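Protein ACDH-11, isoform b (Caenorhabditis elegans, PDB 4Y9J) belongs to the acyl-CoA dehydrogenase family of flavoproteins and binds flavin-adenine dinucleotide in a fold of helical domains around a central beta domain. Local coordinates at residues B[35-40]-B[371-376]. Residues are numbered along the deposited sequence; the frame is centred on the assembly and turned at random.
Sequences DRTLRR and LLFEAA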
loop_
_atom_site.group_PDB
_atom_site.type_symbol
_atom_site.label_atom_id
_atom_site.label_comp_id
_atom_site.label_asym_id
_atom_site.label_seq_id
_atom_site.Cartn_x
_atom_site.Cartn_y
_atom_site.Cartn_z
ATOM N N ASP B 35 0.457 -23.702 36.342
ATOM C CA ASP B 35 -0.472 -24.042 37.395
ATOM C C ASP B 35 0.270 -24.736 38.569
ATOM O O ASP B 35 0.004 -24.416 39.730
ATOM C CB ASP B 35 -1.586 -24.940 36.847
ATOM C CG ASP B 35 -2.636 -25.350 37.926
ATOM O OD1 ASP B 35 -3.467 -24.492 38.336
ATOM O OD2 ASP B 35 -2.641 -26.534 38.327
ATOM N N ARG B 36 1.161 -25.698 38.287
ATOM C CA ARG B 36 1.949 -26.362 39.349
ATOM C C ARG B 36 2.734 -25.344 40.174
ATOM O O ARG B 36 2.798 -25.472 41.373
ATOM C CB ARG B 36 2.871 -27.463 38.804
ATOM C CG ARG B 36 2.142 -28.722 38.352
ATOM C CD ARG B 36 3.009 -29.967 38.324
ATOM N NE ARG B 36 4.219 -29.933 37.480
ATOM C CZ ARG B 36 4.239 -29.975 36.146
ATOM N NH1 ARG B 36 3.113 -30.031 35.439
ATOM N NH2 ARG B 36 5.406 -29.953 35.497
ATOM N N THR B 37 3.277 -24.317 39.524
ATOM C CA THR B 37 4.095 -23.288 40.152
ATOM C C THR B 37 3.265 -22.392 41.040
ATOM O O THR B 37 3.682 -22.085 42.167
ATOM C CB THR B 37 4.771 -22.430 39.086
ATOM O OG1 THR B 37 5.541 -23.279 38.250
ATOM C CG2 THR B 37 5.652 -21.349 39.708
ATOM N N LEU B 38 2.071 -22.004 40.572
ATOM C CA LEU B 38 1.150 -21.211 41.395
ATOM C C LEU B 38 0.654 -21.969 42.643
ATOM O O LEU B 38 0.510 -21.408 43.746
ATOM C CB LEU B 38 -0.077 -20.721 40.579
ATOM C CG LEU B 38 0.235 -19.846 39.363
ATOM C CD1 LEU B 38 -1.068 -19.413 38.670
ATOM C CD2 LEU B 38 1.157 -18.695 39.754
ATOM N N ARG B 39 0.345 -23.241 42.461
ATOM C CA ARG B 39 0.030 -24.104 43.608
ATOM C C ARG B 39 1.092 -24.073 44.715
ATOM O O ARG B 39 0.754 -24.142 45.860
ATOM C CB ARG B 39 -0.114 -25.547 43.168
ATOM C CG ARG B 39 -1.415 -25.909 42.512
ATOM C CD ARG B 39 -1.392 -27.365 42.079
ATOM N NE ARG B 39 -2.646 -27.656 41.411
ATOM C CZ ARG B 39 -3.786 -27.908 42.052
ATOM N NH1 ARG B 39 -3.830 -27.948 43.386
ATOM N NH2 ARG B 39 -4.892 -28.139 41.355
ATOM N N ARG B 40 2.371 -24.010 44.360
ATOM C CA ARG B 40 3.454 -23.994 45.338
ATOM C C ARG B 40 3.633 -22.667 45.987
ATOM O O ARG B 40 3.956 -22.598 47.140
ATOM C CB ARG B 40 4.780 -24.292 44.664
ATOM C CG ARG B 40 4.832 -25.675 44.106
ATOM C CD ARG B 40 6.230 -25.985 43.579
ATOM N NE ARG B 40 7.143 -26.045 44.723
ATOM C CZ ARG B 40 8.171 -25.226 44.938
ATOM N NH1 ARG B 40 8.499 -24.256 44.043
ATOM N NH2 ARG B 40 8.884 -25.419 46.058
ATOM N N LEU B 371 12.577 -18.529 37.327
ATOM C CA LEU B 371 13.299 -17.319 37.667
ATOM C C LEU B 371 12.326 -16.148 37.628
ATOM O O LEU B 371 12.406 -15.279 38.476
ATOM C CB LEU B 371 14.504 -17.109 36.750
ATOM C CG LEU B 371 15.626 -16.105 37.083
ATOM C CD1 LEU B 371 16.406 -16.563 38.290
ATOM C CD2 LEU B 371 16.599 -15.886 35.911
ATOM N N LEU B 372 11.450 -16.109 36.613
ATOM C CA LEU B 372 10.455 -15.063 36.498
ATOM C C LEU B 372 9.548 -15.003 37.698
ATOM O O LEU B 372 9.235 -13.906 38.202
ATOM C CB LEU B 372 9.591 -15.297 35.281
ATOM C CG LEU B 372 8.345 -14.420 35.152
ATOM C CD1 LEU B 372 8.698 -12.937 35.035
ATOM C CD2 LEU B 372 7.514 -14.883 33.955
ATOM N N PHE B 373 9.073 -16.161 38.137
ATOM C CA PHE B 373 8.171 -16.201 39.295
ATOM C C PHE B 373 8.891 -15.940 40.626
ATOM O O PHE B 373 8.310 -15.358 41.505
ATOM C CB PHE B 373 7.292 -17.470 39.272
ATOM C CG PHE B 373 6.128 -17.288 38.380
ATOM C CD1 PHE B 373 5.034 -16.545 38.814
ATOM C CD2 PHE B 373 6.166 -17.715 37.066
ATOM C CE1 PHE B 373 3.975 -16.247 37.948
ATOM C CE2 PHE B 373 5.117 -17.407 36.188
ATOM C CZ PHE B 373 4.021 -16.685 36.640
ATOM N N GLU B 374 10.178 -16.274 40.717
ATOM C CA GLU B 374 11.002 -15.854 41.861
ATOM C C GLU B 374 11.133 -14.319 41.869
ATOM O O GLU B 374 11.030 -13.692 42.902
ATOM C CB GLU B 374 12.396 -16.489 41.779
ATOM C CG GLU B 374 13.421 -15.934 42.784
ATOM C CD GLU B 374 13.263 -16.486 44.175
ATOM O OE1 GLU B 374 12.241 -17.150 44.437
ATOM O OE2 GLU B 374 14.149 -16.224 45.018
ATOM N N ALA B 375 11.300 -13.703 40.699
ATOM C CA ALA B 375 11.264 -12.206 40.635
ATOM C C ALA B 375 9.886 -11.602 41.083
ATOM O O ALA B 375 9.851 -10.632 41.809
ATOM C CB ALA B 375 11.674 -11.739 39.248
ATOM N N ALA B 376 8.778 -12.181 40.633
ATOM C CA ALA B 376 7.426 -11.764 41.003
ATOM C C ALA B 376 7.208 -11.901 42.510
ATOM O O ALA B 376 6.673 -11.001 43.136
ATOM C CB ALA B 376 6.397 -12.618 40.284
#
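The phenyl ring of Phe373 is the flat group of this contact, and Thr37 and Leu38 both approach it at a slant. Leu38 meets the ring at CE1, where its CD2 methyl comes within 4.1 Å of that Phe373 atom. The leucine CG lies beside the backbone N (chi1 -59°), anti to the carbonyl carbon, and the fully extended second torsion (chi2 -179°) points CD1 away from the ring, while CD2 is the branch that turns to it. Thr37 sits at the base of the ring, with its CG2 methyl nearest Phe373 CB at 4.2 Å. Its OG1 is hydrogen-bonded to Ile33 O, just before the helix, and the methyl is the branch facing Phe373. No hydrogen bond links the segments; the contact is small, buried and apolar, with Thr37 and Phe373 CA atoms 8.2 Å apart. On the far side of segment 35-40, Arg39 NE forms a salt bridge with Asp35 OD2 at 3.3 Å, one turn earlier, from above the carboxylate plane. Arg36 forms salt bridges with Asp554 and with Asp589 of the second subunit. The short N-terminal helix 34-41 thus packs against helix 352-383 of the C-terminal acyl-CoA dehydrogenase domain, while helix 121-135 touches both partners, through Ile126 on Leu38 and Val129 on Phe373.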